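Local coordinates for protein eukaryotic translation initiation factor 5A-2 (Arabidopsis thaliana, PDB 3HKS) that binds between the exit and peptidyl sites of the ribosome and promotes translation elongation and termination, rescuing ribosomes stalled on polyproline and other difficult motifs, at residues Y98-I103 against A132-G137. Residues are numbered along the deposited sequence; the frame is centred on the assembly and turned at random.
Sequences YQLIDI and AQMRLG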
# COMPACT_ATOMS: atom_id res chain seq x y z
N TYR A 98 -13.60 1.11 4.20
CA TYR A 98 -14.81 0.29 4.12
C TYR A 98 -15.44 0.13 5.51
O TYR A 98 -14.74 -0.02 6.50
CB TYR A 98 -14.50 -1.11 3.63
CG TYR A 98 -13.73 -1.23 2.34
CD1 TYR A 98 -12.35 -1.13 2.32
CD2 TYR A 98 -14.39 -1.52 1.14
CE1 TYR A 98 -11.63 -1.28 1.14
CE2 TYR A 98 -13.69 -1.67 -0.06
CZ TYR A 98 -12.31 -1.54 -0.05
OH TYR A 98 -11.59 -1.68 -1.22
N GLN A 99 -16.76 0.08 5.57
CA GLN A 99 -17.45 -0.29 6.79
C GLN A 99 -17.38 -1.82 6.98
O GLN A 99 -17.56 -2.58 6.03
CB GLN A 99 -18.91 0.18 6.76
CG GLN A 99 -19.05 1.69 6.57
CD GLN A 99 -20.45 2.13 6.18
OE1 GLN A 99 -21.41 1.90 6.91
NE2 GLN A 99 -20.57 2.76 5.01
N LEU A 100 -17.09 -2.24 8.21
CA LEU A 100 -17.01 -3.64 8.57
C LEU A 100 -18.42 -4.22 8.83
O LEU A 100 -19.15 -3.71 9.68
CB LEU A 100 -16.11 -3.82 9.80
CG LEU A 100 -15.95 -5.23 10.37
CD1 LEU A 100 -15.11 -6.09 9.42
CD2 LEU A 100 -15.33 -5.20 11.79
N ILE A 101 -18.78 -5.26 8.10
CA ILE A 101 -20.10 -5.88 8.23
C ILE A 101 -20.04 -7.36 8.66
O ILE A 101 -21.08 -7.99 8.91
CB ILE A 101 -20.98 -5.66 6.95
CG1 ILE A 101 -20.27 -6.15 5.68
CG2 ILE A 101 -21.39 -4.17 6.83
CD1 ILE A 101 -21.14 -6.08 4.42
N ASP A 102 -18.84 -7.92 8.76
CA ASP A 102 -18.66 -9.26 9.35
C ASP A 102 -17.22 -9.65 9.62
O ASP A 102 -16.30 -9.21 8.92
CB ASP A 102 -19.33 -10.37 8.50
CG ASP A 102 -19.47 -11.68 9.26
OD1 ASP A 102 -19.50 -11.67 10.52
OD2 ASP A 102 -19.54 -12.73 8.61
N ILE A 103 -17.04 -10.44 10.68
CA ILE A 103 -15.82 -11.19 10.89
C ILE A 103 -16.26 -12.64 11.04
O ILE A 103 -16.99 -13.00 11.98
CB ILE A 103 -15.03 -10.72 12.16
CG1 ILE A 103 -14.68 -9.24 12.08
CG2 ILE A 103 -13.77 -11.57 12.36
CD1 ILE A 103 -14.18 -8.64 13.38
N ALA A 132 -7.86 -6.72 17.42
CA ALA A 132 -8.66 -6.54 18.63
C ALA A 132 -9.65 -5.39 18.47
O ALA A 132 -10.79 -5.50 18.92
CB ALA A 132 -7.77 -6.32 19.84
N GLN A 133 -9.22 -4.30 17.84
CA GLN A 133 -10.12 -3.17 17.57
C GLN A 133 -11.31 -3.58 16.70
O GLN A 133 -12.45 -3.18 16.98
CB GLN A 133 -9.38 -2.02 16.87
CG GLN A 133 -8.50 -1.21 17.77
CD GLN A 133 -7.80 -0.10 17.02
OE1 GLN A 133 -8.39 0.93 16.71
NE2 GLN A 133 -6.52 -0.30 16.72
N MET A 134 -11.04 -4.36 15.65
CA MET A 134 -12.07 -4.84 14.73
C MET A 134 -13.04 -5.79 15.42
O MET A 134 -14.25 -5.60 15.31
CB MET A 134 -11.45 -5.53 13.50
CG MET A 134 -10.71 -4.55 12.61
SD MET A 134 -9.86 -5.33 11.23
CE MET A 134 -11.24 -5.97 10.30
N ARG A 135 -12.50 -6.79 16.12
CA ARG A 135 -13.30 -7.80 16.80
C ARG A 135 -14.14 -7.21 17.91
O ARG A 135 -15.32 -7.55 18.04
CB ARG A 135 -12.42 -8.94 17.35
CG ARG A 135 -11.75 -9.83 16.29
CD ARG A 135 -11.10 -11.06 16.95
NE ARG A 135 -12.13 -11.92 17.53
CZ ARG A 135 -12.03 -12.61 18.67
NH1 ARG A 135 -10.92 -12.56 19.40
NH2 ARG A 135 -13.05 -13.36 19.08
N LEU A 136 -13.54 -6.34 18.73
CA LEU A 136 -14.25 -5.68 19.82
C LEU A 136 -15.35 -4.75 19.29
O LEU A 136 -16.46 -4.80 19.78
CB LEU A 136 -13.30 -4.88 20.70
CG LEU A 136 -13.89 -4.11 21.90
CD1 LEU A 136 -14.45 -5.07 22.94
CD2 LEU A 136 -12.82 -3.21 22.52
N GLY A 137 -15.01 -3.90 18.32
CA GLY A 137 -15.98 -3.00 17.71
C GLY A 137 -17.16 -3.73 17.09
O GLY A 137 -18.29 -3.30 17.23
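Leu100 and Ile103 press from a barrel strand onto Met134 and Arg135 of helix 128-139, a worked example of how the helix of an OB fold closes one end of its barrel. At the inner end CD1 of Leu100 lies 4.0 Å from CE of Met134, which a bend at chi3 (65°) turns out of line with the extended part of its chain; the two side chains cross at about a right angle. Against residues 132-137, Ile103 uses its terminal methyl: CD1 is 3.6 Å from both O of Met134 and CA of Arg135, while CG of Arg135 passes it at 4.0 Å, lending its aliphatic part to the outer margin. With CG1 anti to the carbonyl carbon (chi1 -58°) and the chain extended beyond, that methyl arrives at the helix backbone itself. The axes of 98-103 and 132-137 come within 9.3 Å at 97°. Ile101 and Asp102 both face Ser110 in a classic beta bulge, whose extra residue lets Leu100 and Ile103, three positions apart, both point toward the helix. Further out, Met134 also touches Val146 of strand 142-151 and Ile157 and Val160 of strand 154-163, and Phe138 of the same helix touches Leu100 and Ile103. The other branch of Leu100, CD2, rests 3.7 Å from O of Met134, the same carbonyl oxygen that CD1 of Ile103 meets.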